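Side-chain contacts in 3',5'-cyclic-nucleotide phosphodiesterase 1 (Saccharomyces cerevisiae, PDB 4OJV), which belongs to the class-II phosphodiesterases of the metallo-hydrolase clan and carries two zinc ions alongside two large mixed beta-sheets: residues R73-I76 with E77-I80; E253-L256 with L257-F260; N109-K112 with K113-V117; P159-I162 with D163-K167. One frame throughout, in Å; residues are numbered along the deposited sequence.

Interaction 1. Residues R73-I76 with E77-I80; sequences REPI and EFFI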
ATOM      1  N   ARG A  73      -8.272   3.259 -19.991  1.00 13.62           N
ATOM      2  CA  ARG A  73      -7.610   4.557 -19.957  1.00 14.94           C
ATOM      3  C   ARG A  73      -8.520   5.613 -20.572  1.00 14.40           C
ATOM      4  O   ARG A  73      -9.234   5.340 -21.540  1.00 16.48           O
ATOM      5  CB  ARG A  73      -6.269   4.512 -20.694  1.00 19.01           C
ATOM      6  CG  ARG A  73      -5.212   3.660 -20.000  1.00 23.13           C
ATOM      7  CD  ARG A  73      -3.843   3.790 -20.660  1.00 28.10           C
ATOM      8  NE  ARG A  73      -3.912   3.728 -22.119  1.00 33.99           N
ATOM      9  CZ  ARG A  73      -3.932   2.609 -22.840  1.00 38.34           C
ATOM     10  NH1 ARG A  73      -3.892   1.419 -22.251  1.00 41.15           N
ATOM     11  NH2 ARG A  73      -3.994   2.682 -24.163  1.00 41.66           N
ATOM     12  N   GLU A  74      -8.493   6.816 -20.005  1.00 13.76           N
ATOM     13  CA  GLU A  74      -9.341   7.927 -20.434  1.00 13.45           C
ATOM     14  C   GLU A  74      -8.551   9.202 -20.654  1.00 13.84           C
ATOM     15  O   GLU A  74      -7.588   9.462 -19.938  1.00 14.40           O
ATOM     16  CB  GLU A  74     -10.424   8.219 -19.394  1.00 12.96           C
ATOM     17  CG  GLU A  74     -11.495   7.155 -19.263  1.00 13.42           C
ATOM     18  CD  GLU A  74     -12.475   7.124 -20.417  1.00 14.01           C
ATOM     19  OE1 GLU A  74     -12.359   7.951 -21.346  1.00 17.66           O
ATOM     20  OE2 GLU A  74     -13.356   6.253 -20.376  1.00 13.77           O
ATOM     21  N   PRO A  75      -8.983  10.031 -21.616  1.00 13.98           N
ATOM     22  CA  PRO A  75      -8.368  11.342 -21.818  1.00 14.26           C
ATOM     23  C   PRO A  75      -8.283  12.165 -20.532  1.00 14.22           C
ATOM     24  O   PRO A  75      -9.273  12.321 -19.813  1.00 14.04           O
ATOM     25  CB  PRO A  75      -9.299  12.002 -22.840  1.00 14.98           C
ATOM     26  CG  PRO A  75      -9.793  10.851 -23.653  1.00 15.73           C
ATOM     27  CD  PRO A  75      -9.986   9.731 -22.661  1.00 14.10           C
ATOM     28  N   ILE A  76      -7.094  12.705 -20.268  1.00 14.30           N
ATOM     29  CA  ILE A  76      -6.860  13.499 -19.067  1.00 14.91           C
ATOM     30  C   ILE A  76      -7.841  14.665 -18.927  1.00 14.13           C
ATOM     31  O   ILE A  76      -8.343  14.953 -17.839  1.00 14.40           O
ATOM     32  CB  ILE A  76      -5.396  14.003 -18.990  1.00 16.54           C
ATOM     33  CG1 ILE A  76      -5.157  14.714 -17.654  1.00 18.75           C
ATOM     34  CG2 ILE A  76      -5.040  14.905 -20.172  1.00 17.06           C
ATOM     35  CD1 ILE A  76      -3.734  15.160 -17.417  1.00 20.52           C
ATOM     36  N   GLU A  77      -8.144  15.324 -20.042  1.00 14.64           N
ATOM     37  CA  GLU A  77      -8.941  16.542 -19.997  1.00 14.71           C
ATOM     38  C   GLU A  77     -10.365  16.318 -19.491  1.00 13.74           C
ATOM     39  O   GLU A  77     -11.006  17.250 -19.007  1.00 15.49           O
ATOM     40  CB  GLU A  77      -8.928  17.277 -21.351  1.00 15.84           C
ATOM     41  CG  GLU A  77      -9.576  16.534 -22.516  1.00 16.77           C
ATOM     42  CD  GLU A  77      -8.621  15.643 -23.294  1.00 16.62           C
ATOM     43  OE1 GLU A  77      -7.535  15.270 -22.801  1.00 17.04           O
ATOM     44  OE2 GLU A  77      -8.967  15.307 -24.446  1.00 19.81           O
ATOM     45  N   PHE A  78     -10.844  15.074 -19.561  1.00 13.69           N
ATOM     46  CA  PHE A  78     -12.175  14.748 -19.059  1.00 14.04           C
ATOM     47  C   PHE A  78     -12.300  14.948 -17.543  1.00 13.53           C
ATOM     48  O   PHE A  78     -13.406  15.117 -17.029  1.00 14.85           O
ATOM     49  CB  PHE A  78     -12.565  13.302 -19.395  1.00 14.44           C
ATOM     50  CG  PHE A  78     -12.765  13.018 -20.877  1.00 14.99           C
ATOM     51  CD1 PHE A  78     -12.746  14.027 -21.850  1.00 15.54           C
ATOM     52  CD2 PHE A  78     -12.994  11.712 -21.292  1.00 16.55           C
ATOM     53  CE1 PHE A  78     -12.941  13.721 -23.197  1.00 17.95           C
ATOM     54  CE2 PHE A  78     -13.193  11.405 -22.634  1.00 18.02           C
ATOM     55  CZ  PHE A  78     -13.162  12.411 -23.581  1.00 17.87           C
ATOM     56  N   PHE A  79     -11.172  14.924 -16.833  1.00 13.17           N
ATOM     57  CA  PHE A  79     -11.175  14.919 -15.366  1.00 12.70           C
ATOM     58  C   PHE A  79     -10.911  16.284 -14.749  1.00 13.20           C
ATOM     59  O   PHE A  79     -10.966  16.424 -13.525  1.00 13.36           O
ATOM     60  CB  PHE A  79     -10.122  13.936 -14.836  1.00 12.37           C
ATOM     61  CG  PHE A  79     -10.379  12.512 -15.215  1.00 11.74           C
ATOM     62  CD1 PHE A  79      -9.900  12.000 -16.416  1.00 12.62           C
ATOM     63  CD2 PHE A  79     -11.111  11.678 -14.379  1.00 12.02           C
ATOM     64  CE1 PHE A  79     -10.154  10.683 -16.772  1.00 13.72           C
ATOM     65  CE2 PHE A  79     -11.361  10.359 -14.724  1.00 12.07           C
ATOM     66  CZ  PHE A  79     -10.872   9.861 -15.922  1.00 12.93           C
ATOM     67  N   ILE A  80     -10.580  17.276 -15.572  1.00 13.32           N
ATOM     68  CA  ILE A  80     -10.067  18.541 -15.058  1.00 13.80           C
ATOM     69  C   ILE A  80     -10.777  19.751 -15.659  1.00 14.47           C
ATOM     70  O   ILE A  80     -11.355  19.683 -16.752  1.00 16.45           O
ATOM     71  CB  ILE A  80      -8.528  18.657 -15.241  1.00 14.16           C
ATOM     72  CG1 ILE A  80      -8.145  18.649 -16.731  1.00 16.57           C
ATOM     73  CG2 ILE A  80      -7.807  17.548 -14.469  1.00 15.67           C
ATOM     74  CD1 ILE A  80      -6.664  18.846 -17.006  1.00 18.35           C
TER
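Two overlapping beta turns carry the chain away from strand 73-75, and in them Pro75 is covered by the ring of Phe78. The first turn closes with Phe78 N bonded to Pro75 O at 3.2 Å, the second with Phe79 N bonded to Ile76 O at 3.0 Å. Pro75 CB sits almost exactly under the middle of the Phe78 ring, 3.8 Å from its centroid and 4° off the normal, a CH-pi contact widened by Pro75 CG at 3.6 Å from Phe78 CE2. At the edge of the same ring lies Glu74 OE1, 3.8 Å from Phe78 CE2, its carboxylate turned 43° from the ring plane; the other oxygen, OE2, is held by His71. The Phe79 ring is met at its edge, with Ile76 O in its plane, and helix 336-350 packs against both rings through Leu338. Glu77 has CG between its backbone N and carbonyl carbon (chi1 65°), which folds the carboxylate back along the chain until CD is 3.7 Å from Pro75 CB. On the Phe79 side, Glu74 CB comes within 3.6 Å of Phe79 CE1.

Interaction 2. Residues E253-L256 with L257-F260; sequences EESL and LEEF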
ATOM      1  N   GLU A 253     -22.807  17.836  18.065  1.00 33.33           N
ATOM      2  CA  GLU A 253     -21.367  18.101  18.021  1.00 30.09           C
ATOM      3  C   GLU A 253     -20.984  19.536  17.647  1.00 24.74           C
ATOM      4  O   GLU A 253     -21.813  20.325  17.189  1.00 26.23           O
ATOM      5  CB  GLU A 253     -20.674  17.112  17.080  1.00 31.63           C
ATOM      6  CG  GLU A 253     -21.078  17.258  15.626  1.00 31.08           C
ATOM      7  CD  GLU A 253     -20.648  16.085  14.771  1.00 31.27           C
ATOM      8  OE1 GLU A 253     -20.978  16.103  13.576  1.00 30.40           O
ATOM      9  OE2 GLU A 253     -19.989  15.150  15.282  1.00 35.23           O
ATOM     10  N   GLU A 254     -19.706  19.843  17.857  1.00 22.37           N
ATOM     11  CA  GLU A 254     -19.105  21.133  17.537  1.00 22.66           C
ATOM     12  C   GLU A 254     -19.149  21.386  16.031  1.00 21.37           C
ATOM     13  O   GLU A 254     -18.922  20.466  15.236  1.00 20.89           O
ATOM     14  CB  GLU A 254     -17.654  21.127  18.021  1.00 25.54           C
ATOM     15  CG  GLU A 254     -17.037  22.485  18.299  1.00 31.89           C
ATOM     16  CD  GLU A 254     -15.697  22.387  19.012  1.00 35.95           C
ATOM     17  OE1 GLU A 254     -14.927  23.371  18.961  1.00 39.67           O
ATOM     18  OE2 GLU A 254     -15.403  21.334  19.626  1.00 35.65           O
ATOM     19  N   SER A 255     -19.448  22.623  15.641  1.00 20.43           N
ATOM     20  CA  SER A 255     -19.476  23.010  14.231  1.00 21.03           C
ATOM     21  C   SER A 255     -18.055  23.290  13.753  1.00 18.80           C
ATOM     22  O   SER A 255     -17.691  24.429  13.456  1.00 20.09           O
ATOM     23  CB  SER A 255     -20.371  24.236  14.010  1.00 22.44           C
ATOM     24  OG  SER A 255     -21.708  23.974  14.396  1.00 27.40           O
ATOM     25  N   LEU A 256     -17.254  22.228  13.684  1.00 17.55           N
ATOM     26  CA  LEU A 256     -15.851  22.322  13.295  1.00 16.52           C
ATOM     27  C   LEU A 256     -15.661  22.899  11.900  1.00 15.66           C
ATOM     28  O   LEU A 256     -14.764  23.717  11.695  1.00 15.50           O
ATOM     29  CB  LEU A 256     -15.172  20.958  13.413  1.00 16.47           C
ATOM     30  CG  LEU A 256     -15.027  20.377  14.827  1.00 16.38           C
ATOM     31  CD1 LEU A 256     -14.425  18.983  14.786  1.00 17.70           C
ATOM     32  CD2 LEU A 256     -14.205  21.283  15.735  1.00 18.64           C
ATOM     33  N   LEU A 257     -16.506  22.498  10.952  1.00 15.32           N
ATOM     34  CA  LEU A 257     -16.425  23.048   9.600  1.00 16.23           C
ATOM     35  C   LEU A 257     -16.789  24.531   9.543  1.00 16.26           C
ATOM     36  O   LEU A 257     -16.112  25.295   8.870  1.00 16.22           O
ATOM     37  CB  LEU A 257     -17.252  22.226   8.610  1.00 15.76           C
ATOM     38  CG  LEU A 257     -16.590  20.895   8.224  1.00 15.64           C
ATOM     39  CD1 LEU A 257     -17.593  19.965   7.571  1.00 17.55           C
ATOM     40  CD2 LEU A 257     -15.377  21.101   7.320  1.00 17.10           C
ATOM     41  N   GLU A 258     -17.838  24.938  10.259  1.00 16.86           N
ATOM     42  CA  GLU A 258     -18.180  26.355  10.343  1.00 18.52           C
ATOM     43  C   GLU A 258     -17.018  27.174  10.903  1.00 17.24           C
ATOM     44  O   GLU A 258     -16.708  28.237  10.371  1.00 18.39           O
ATOM     45  CB  GLU A 258     -19.452  26.562  11.168  1.00 20.96           C
ATOM     46  CG  GLU A 258     -20.034  27.969  11.092  1.00 24.87           C
ATOM     47  CD  GLU A 258     -21.403  28.064  11.735  1.00 30.70           C
ATOM     48  OE1 GLU A 258     -21.573  27.572  12.875  1.00 34.50           O
ATOM     49  OE2 GLU A 258     -22.313  28.635  11.100  1.00 36.43           O
ATOM     50  N   GLU A 259     -16.378  26.673  11.960  1.00 16.85           N
ATOM     51  CA  GLU A 259     -15.183  27.308  12.518  1.00 18.21           C
ATOM     52  C   GLU A 259     -14.103  27.446  11.444  1.00 16.72           C
ATOM     53  O   GLU A 259     -13.476  28.498  11.308  1.00 17.04           O
ATOM     54  CB  GLU A 259     -14.628  26.505  13.696  1.00 20.69           C
ATOM     55  CG  GLU A 259     -15.506  26.478  14.936  1.00 24.10           C
ATOM     56  CD  GLU A 259     -14.917  25.631  16.047  1.00 28.00           C
ATOM     57  OE1 GLU A 259     -13.675  25.508  16.118  1.00 28.33           O
ATOM     58  OE2 GLU A 259     -15.699  25.091  16.854  1.00 33.52           O
ATOM     59  N   PHE A 260     -13.895  26.380  10.672  1.00 15.14           N
ATOM     60  CA  PHE A 260     -12.874  26.403   9.645  1.00 14.25           C
ATOM     61  C   PHE A 260     -13.173  27.425   8.545  1.00 13.79           C
ATOM     62  O   PHE A 260     -12.314  28.256   8.218  1.00 14.06           O
ATOM     63  CB  PHE A 260     -12.656  25.019   9.032  1.00 13.92           C
ATOM     64  CG  PHE A 260     -11.578  25.018   7.994  1.00 12.81           C
ATOM     65  CD1 PHE A 260     -10.242  25.073   8.389  1.00 12.79           C
ATOM     66  CD2 PHE A 260     -11.879  25.049   6.639  1.00 13.31           C
ATOM     67  CE1 PHE A 260      -9.226  25.117   7.447  1.00 12.20           C
ATOM     68  CE2 PHE A 260     -10.870  25.096   5.695  1.00 13.40           C
ATOM     69  CZ  PHE A 260      -9.547  25.134   6.101  1.00 13.20           C
TER
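Glu259 reaches back over the first turn of helix 256-267 to meet the residues that lead into it. Its CB lies 3.4 Å from Leu256 O. Next, CG passes 3.3 Å from Ser255 O, the carbonyl that also accepts Glu259 N in a helical bond of 3.0 Å. CG stands beside the backbone N and anti to the carbonyl carbon (chi1 -67°), and from there the extended chain runs toward the start of the helix. At the tip the two carboxylate oxygens part company: OE1 forms a salt bridge with Lys194, whereas OE2 comes to 2.8 Å from Glu254 OE1 and 3.3 Å from Glu254 CG. The two acidic side chains cross at about a right angle, their carboxylate planes 40° apart. Ser255, at the N-cap position, makes no capping bond with its hydroxyl; its CB rests 3.7 Å from Glu258 OE1. On the buried side of the helix, Phe260 stacks edge-to-face on Phe209 and Phe227 of the neighbouring sheet. Two bare carboxylates this close would repel, and the spacing is consistent with a proton held by the acidic pair, while Lys194 and the positive end of the helix dipole probably offset the remaining charge.

Interaction 3. Residues N109-K112 with K113-V117; sequences NTMK and KTYEV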
ATOM      1  N   ASN A 109      20.661   5.016 -11.607  1.00 14.37           N
ATOM      2  CA  ASN A 109      19.509   4.289 -12.129  1.00 13.99           C
ATOM      3  C   ASN A 109      18.204   4.783 -11.491  1.00 12.82           C
ATOM      4  O   ASN A 109      18.222   5.628 -10.587  1.00 13.55           O
ATOM      5  CB  ASN A 109      19.702   2.768 -12.007  1.00 14.60           C
ATOM      6  CG  ASN A 109      19.833   2.288 -10.574  1.00 13.50           C
ATOM      7  OD1 ASN A 109      19.161   2.785  -9.666  1.00 15.47           O
ATOM      8  ND2 ASN A 109      20.662   1.267 -10.370  1.00 14.93           N
ATOM      9  N   THR A 110      17.078   4.289 -11.989  1.00 12.99           N
ATOM     10  CA  THR A 110      15.782   4.777 -11.524  1.00 13.08           C
ATOM     11  C   THR A 110      15.599   4.561 -10.022  1.00 12.37           C
ATOM     12  O   THR A 110      15.107   5.448  -9.322  1.00 12.81           O
ATOM     13  CB  THR A 110      14.639   4.146 -12.333  1.00 13.64           C
ATOM     14  OG1 THR A 110      14.827   4.479 -13.718  1.00 14.27           O
ATOM     15  CG2 THR A 110      13.293   4.677 -11.868  1.00 15.85           C
ATOM     16  N   MET A 111      16.024   3.401  -9.525  1.00 12.05           N
ATOM     17  CA  MET A 111      15.933   3.127  -8.093  1.00 11.91           C
ATOM     18  C   MET A 111      16.741   4.125  -7.257  1.00 11.32           C
ATOM     19  O   MET A 111      16.246   4.648  -6.251  1.00 11.83           O
ATOM     20  CB  MET A 111      16.377   1.696  -7.787  1.00 12.80           C
ATOM     21  CG  MET A 111      16.022   1.223  -6.386  1.00 14.16           C
ATOM     22  SD  MET A 111      14.250   0.970  -6.131  1.00 17.26           S
ATOM     23  CE  MET A 111      13.890  -0.255  -7.381  1.00 26.14           C
ATOM     24  N   LYS A 112      17.967   4.410  -7.688  1.00 11.79           N
ATOM     25  CA  LYS A 112      18.816   5.367  -6.996  1.00 12.92           C
ATOM     26  C   LYS A 112      18.212   6.770  -6.999  1.00 12.76           C
ATOM     27  O   LYS A 112      18.219   7.454  -5.968  1.00 13.21           O
ATOM     28  CB  LYS A 112      20.214   5.403  -7.621  1.00 15.64           C
ATOM     29  CG  LYS A 112      21.201   6.338  -6.932  1.00 21.05           C
ATOM     30  CD  LYS A 112      21.446   5.928  -5.489  1.00 24.19           C
ATOM     31  CE  LYS A 112      22.610   6.684  -4.877  1.00 29.00           C
ATOM     32  NZ  LYS A 112      22.787   6.324  -3.442  1.00 34.61           N
ATOM     33  N   LYS A 113      17.682   7.187  -8.149  1.00 12.53           N
ATOM     34  CA  LYS A 113      17.018   8.495  -8.243  1.00 13.20           C
ATOM     35  C   LYS A 113      15.842   8.581  -7.269  1.00 12.03           C
ATOM     36  O   LYS A 113      15.591   9.628  -6.673  1.00 13.32           O
ATOM     37  CB  LYS A 113      16.517   8.753  -9.658  1.00 13.85           C
ATOM     38  CG  LYS A 113      17.594   8.969 -10.712  1.00 17.28           C
ATOM     39  CD  LYS A 113      16.937   9.374 -12.026  1.00 20.70           C
ATOM     40  CE  LYS A 113      17.933   9.568 -13.156  1.00 24.52           C
ATOM     41  NZ  LYS A 113      18.193   8.306 -13.900  1.00 28.79           N
ATOM     42  N   THR A 114      15.125   7.467  -7.122  1.00 11.80           N
ATOM     43  CA  THR A 114      13.981   7.387  -6.218  1.00 11.59           C
ATOM     44  C   THR A 114      14.419   7.597  -4.769  1.00 11.20           C
ATOM     45  O   THR A 114      13.821   8.402  -4.049  1.00 12.07           O
ATOM     46  CB  THR A 114      13.249   6.039  -6.373  1.00 11.28           C
ATOM     47  OG1 THR A 114      12.811   5.887  -7.724  1.00 12.52           O
ATOM     48  CG2 THR A 114      12.036   5.967  -5.456  1.00 12.83           C
ATOM     49  N   TYR A 115      15.442   6.862  -4.335  1.00 11.41           N
ATOM     50  CA  TYR A 115      16.017   7.103  -3.011  1.00 12.32           C
ATOM     51  C   TYR A 115      16.443   8.564  -2.818  1.00 12.20           C
ATOM     52  O   TYR A 115      16.164   9.159  -1.784  1.00 12.62           O
ATOM     53  CB  TYR A 115      17.211   6.183  -2.740  1.00 12.67           C
ATOM     54  CG  TYR A 115      16.860   4.799  -2.227  1.00 12.61           C
ATOM     55  CD1 TYR A 115      16.690   4.567  -0.864  1.00 12.83           C
ATOM     56  CD2 TYR A 115      16.717   3.720  -3.098  1.00 14.01           C
ATOM     57  CE1 TYR A 115      16.379   3.294  -0.383  1.00 13.63           C
ATOM     58  CE2 TYR A 115      16.417   2.447  -2.628  1.00 14.23           C
ATOM     59  CZ  TYR A 115      16.250   2.242  -1.270  1.00 12.44           C
ATOM     60  OH  TYR A 115      15.948   0.973  -0.821  1.00 14.82           O
ATOM     61  N   GLU A 116      17.100   9.148  -3.818  1.00 12.63           N
ATOM     62  CA  GLU A 116      17.585  10.522  -3.698  1.00 13.40           C
ATOM     63  C   GLU A 116      16.433  11.528  -3.554  1.00 13.72           C
ATOM     64  O   GLU A 116      16.442  12.370  -2.656  1.00 14.90           O
ATOM     65  CB  GLU A 116      18.496  10.865  -4.879  1.00 15.76           C
ATOM     66  CG  GLU A 116      19.835  10.151  -4.831  1.00 20.75           C
ATOM     67  CD  GLU A 116      20.738  10.486  -5.998  1.00 25.76           C
ATOM     68  OE1 GLU A 116      21.635   9.666  -6.285  1.00 32.74           O
ATOM     69  OE2 GLU A 116      20.559  11.557  -6.617  1.00 29.34           O
ATOM     70  N   VAL A 117      15.438  11.444  -4.435  1.00 13.24           N
ATOM     71  CA  VAL A 117      14.292  12.357  -4.334  1.00 13.12           C
ATOM     72  C   VAL A 117      13.614  12.165  -2.988  1.00 12.57           C
ATOM     73  O   VAL A 117      13.263  13.133  -2.308  1.00 13.00           O
ATOM     74  CB  VAL A 117      13.265  12.147  -5.472  1.00 14.92           C
ATOM     75  CG1 VAL A 117      12.001  12.971  -5.240  1.00 16.86           C
ATOM     76  CG2 VAL A 117      13.878  12.496  -6.817  1.00 17.36           C
TER
HETATM   77  O   HOH W   1      15.618   6.907 -14.517  1.00 26.75           O
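Asn109 caps helix 110-119 through its side chain, OD1 accepting Lys112 N at 2.8 Å, while its backbone O takes the first regular helical bond, from Lys113 N at 2.9 Å; each donor lies nearly on the line of the C=O bond. The side-chain cap thus satisfies the amide of Lys112, near the start of the helix, and ND2 of the same side chain donates to Ala332 O of the second subunit. At the next residue, Thr110 O takes two bonds from Thr114, one turn on: from OG1 at 2.8 Å and from the backbone N at 3.0 Å, which reach it from opposite faces of the carbonyl plane. Thr114 OG1, beside its own backbone N (chi1 -59°), is placed to fold back on that carbonyl. A water joins the tips of Thr110 and Lys113, donating to OG1 at 2.7 Å and accepting from NZ at 3.0 Å. Each tip has a further partner: Thr110 OG1 bonds Asp72 of the second subunit, and Lys113 NZ bonds Ala108 O. Met111 contributes an apolar touch, its CG in the plane of the Tyr115 ring and 4.0 Å from CE2. Lys112 and Glu116 lie near each other without a salt bridge, and the position of Glu116 OE1 is doubtful. The arrangement is a classic asparagine N-cap, here built into the interface between the two subunits.

Interaction 4. Residues P159-I162 with D163-K167; sequences PHTI and DVLQK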
ATOM      1  N   PRO A 159      -2.954  15.774  18.141  1.00 13.68           N
ATOM      2  CA  PRO A 159      -2.838  14.622  19.048  1.00 13.79           C
ATOM      3  C   PRO A 159      -3.643  13.380  18.648  1.00 12.92           C
ATOM      4  O   PRO A 159      -3.164  12.264  18.844  1.00 13.94           O
ATOM      5  CB  PRO A 159      -3.327  15.186  20.383  1.00 16.84           C
ATOM      6  CG  PRO A 159      -2.975  16.634  20.308  1.00 16.78           C
ATOM      7  CD  PRO A 159      -3.221  17.028  18.874  1.00 15.42           C
ATOM      8  N   HIS A 160      -4.828  13.543  18.065  1.00 13.62           N
ATOM      9  CA  HIS A 160      -5.640  12.366  17.686  1.00 14.47           C
ATOM     10  C   HIS A 160      -4.927  11.488  16.677  1.00 14.31           C
ATOM     11  O   HIS A 160      -5.217  10.296  16.555  1.00 15.68           O
ATOM     12  CB  HIS A 160      -7.025  12.773  17.173  1.00 14.61           C
ATOM     13  CG  HIS A 160      -7.020  13.351  15.776  1.00 14.41           C
ATOM     14  ND1 HIS A 160      -7.014  14.676  15.539  1.00 14.69           N
ATOM     15  CD2 HIS A 160      -7.026  12.726  14.531  1.00 14.64           C
ATOM     16  CE1 HIS A 160      -7.016  14.889  14.208  1.00 13.87           C
ATOM     17  NE2 HIS A 160      -7.013  13.696  13.596  1.00 14.72           N
ATOM     18  N   THR A 161      -3.993  12.080  15.944  1.00 12.80           N
ATOM     19  CA  THR A 161      -3.166  11.352  14.993  1.00 11.80           C
ATOM     20  C   THR A 161      -1.892  10.844  15.658  1.00 10.66           C
ATOM     21  O   THR A 161      -1.592   9.657  15.596  1.00 10.94           O
ATOM     22  CB  THR A 161      -2.822  12.251  13.800  1.00 11.98           C
ATOM     23  OG1 THR A 161      -4.027  12.569  13.093  1.00 12.55           O
ATOM     24  CG2 THR A 161      -1.849  11.570  12.858  1.00 12.00           C
ATOM     25  N   ILE A 162      -1.144  11.737  16.302  1.00 11.51           N
ATOM     26  CA  ILE A 162       0.169  11.374  16.817  1.00 12.48           C
ATOM     27  C   ILE A 162       0.095  10.286  17.887  1.00 12.28           C
ATOM     28  O   ILE A 162       0.884   9.344  17.880  1.00 12.04           O
ATOM     29  CB  ILE A 162       0.940  12.618  17.315  1.00 13.45           C
ATOM     30  CG1 ILE A 162       1.232  13.569  16.141  1.00 14.69           C
ATOM     31  CG2 ILE A 162       2.212  12.214  18.055  1.00 14.46           C
ATOM     32  CD1 ILE A 162       2.117  12.994  15.046  1.00 14.81           C
ATOM     33  N   ASP A 163      -0.880  10.408  18.787  1.00 11.72           N
ATOM     34  CA  ASP A 163      -1.024   9.431  19.868  1.00 13.03           C
ATOM     35  C   ASP A 163      -1.299   8.036  19.300  1.00 11.17           C
ATOM     36  O   ASP A 163      -0.788   7.034  19.803  1.00 11.78           O
ATOM     37  CB  ASP A 163      -2.129   9.852  20.842  1.00 14.71           C
ATOM     38  CG  ASP A 163      -1.787  11.118  21.626  1.00 17.82           C
ATOM     39  OD1 ASP A 163      -0.610  11.532  21.658  1.00 22.25           O
ATOM     40  OD2 ASP A 163      -2.721  11.689  22.226  1.00 23.54           O
ATOM     41  N   VAL A 164      -2.099   7.978  18.238  1.00 11.04           N
ATOM     42  CA  VAL A 164      -2.416   6.709  17.602  1.00 10.95           C
ATOM     43  C   VAL A 164      -1.196   6.129  16.891  1.00 10.42           C
ATOM     44  O   VAL A 164      -0.940   4.931  16.971  1.00 10.71           O
ATOM     45  CB  VAL A 164      -3.608   6.866  16.642  1.00 11.09           C
ATOM     46  CG1 VAL A 164      -3.804   5.624  15.784  1.00 12.06           C
ATOM     47  CG2 VAL A 164      -4.862   7.153  17.450  1.00 12.26           C
ATOM     48  N   LEU A 165      -0.423   6.968  16.205  1.00 10.19           N
ATOM     49  CA  LEU A 165       0.785   6.468  15.544  1.00 10.38           C
ATOM     50  C   LEU A 165       1.767   5.881  16.569  1.00 10.56           C
ATOM     51  O   LEU A 165       2.383   4.833  16.329  1.00 11.10           O
ATOM     52  CB  LEU A 165       1.452   7.564  14.706  1.00 10.93           C
ATOM     53  CG  LEU A 165       0.633   8.075  13.518  1.00 12.01           C
ATOM     54  CD1 LEU A 165       1.422   9.138  12.771  1.00 13.57           C
ATOM     55  CD2 LEU A 165       0.192   6.964  12.573  1.00 14.18           C
ATOM     56  N   GLN A 166       1.899   6.547  17.717  1.00 10.78           N
ATOM     57  CA  GLN A 166       2.826   6.087  18.737  1.00 11.67           C
ATOM     58  C   GLN A 166       2.374   4.745  19.316  1.00 11.50           C
ATOM     59  O   GLN A 166       3.181   3.832  19.478  1.00 13.19           O
ATOM     60  CB  GLN A 166       2.977   7.138  19.838  1.00 13.53           C
ATOM     61  CG  GLN A 166       4.132   6.875  20.796  1.00 15.84           C
ATOM     62  CD  GLN A 166       5.458   7.300  20.202  1.00 17.83           C
ATOM     63  OE1 GLN A 166       5.703   8.485  20.002  1.00 22.02           O
ATOM     64  NE2 GLN A 166       6.317   6.333  19.908  1.00 21.47           N
ATOM     65  N   LYS A 167       1.085   4.636  19.626  1.00 10.75           N
ATOM     66  CA  LYS A 167       0.570   3.461  20.324  1.00 11.52           C
ATOM     67  C   LYS A 167       0.333   2.265  19.400  1.00 10.67           C
ATOM     68  O   LYS A 167       0.569   1.116  19.776  1.00 11.41           O
ATOM     69  CB  LYS A 167      -0.732   3.820  21.037  1.00 13.37           C
ATOM     70  CG  LYS A 167      -1.329   2.701  21.871  1.00 16.82           C
ATOM     71  CD  LYS A 167      -2.477   3.201  22.732  1.00 21.08           C
ATOM     72  CE  LYS A 167      -3.190   2.040  23.409  1.00 24.25           C
ATOM     73  NZ  LYS A 167      -2.261   1.100  24.098  1.00 30.52           N
TER
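Pro159 O lies over one face of the Asp163 carboxylate, 3.3 Å from Asp163 CG; Pro159 CB is on the same side but offset past the OD2 edge, 4.0 Å from that oxygen. This is the first turn of helix 159-169, the helical part of a beta-alpha-beta unit between strands 153-157 and 186-190. The imidazole of His160 points off the helix, where NE2 is hydrogen-bonded to Thr127 O, next in the chain to the zinc ligand His128; the ring is about 10 Å from a zinc ion and so probably belongs to the surroundings of the site. The amide of Gln166 uses NE2 to bond Thr179. Regular bonds run from Asp163 N to Pro159 O and from Gln166 N to Ile162 O, but between them Val164 N stands 4.2 Å from His160 O. There Val164 CG2 closes on the carbonyl, 3.3 Å from His160 O; it lies beside the backbone N while CG1 is anti to it (chi1 170°). Ile162 and Leu165 pack on Leu188 of strand 186-190, and Val164 also meets Ile174 of the second subunit. Thr161 and Leu165 run side by side in the same direction, with Thr161 CG2 4.1 Å from Leu165 CD1.

Along the chain the contacts come in the order 1, 3, 4, 2, all local and none touching another. Interactions 2 and 4 are the closest pair, with centres about 22 Å and nearest atoms about 8 Å apart; interactions 2 and 3 are the most distant, their centres about 43 Å apart on opposite sides of the chain's centre. Helix 159-169 of interaction 4 packs on the eight-stranded sheet, helix 256-267 of interaction 2 on the seven-stranded one, and interaction 1 leaves a small two-stranded sheet. Interactions 3 and 4 both touch the second subunit, about 31 Å apart between centres, so the dimer interface draws on widely separated helices.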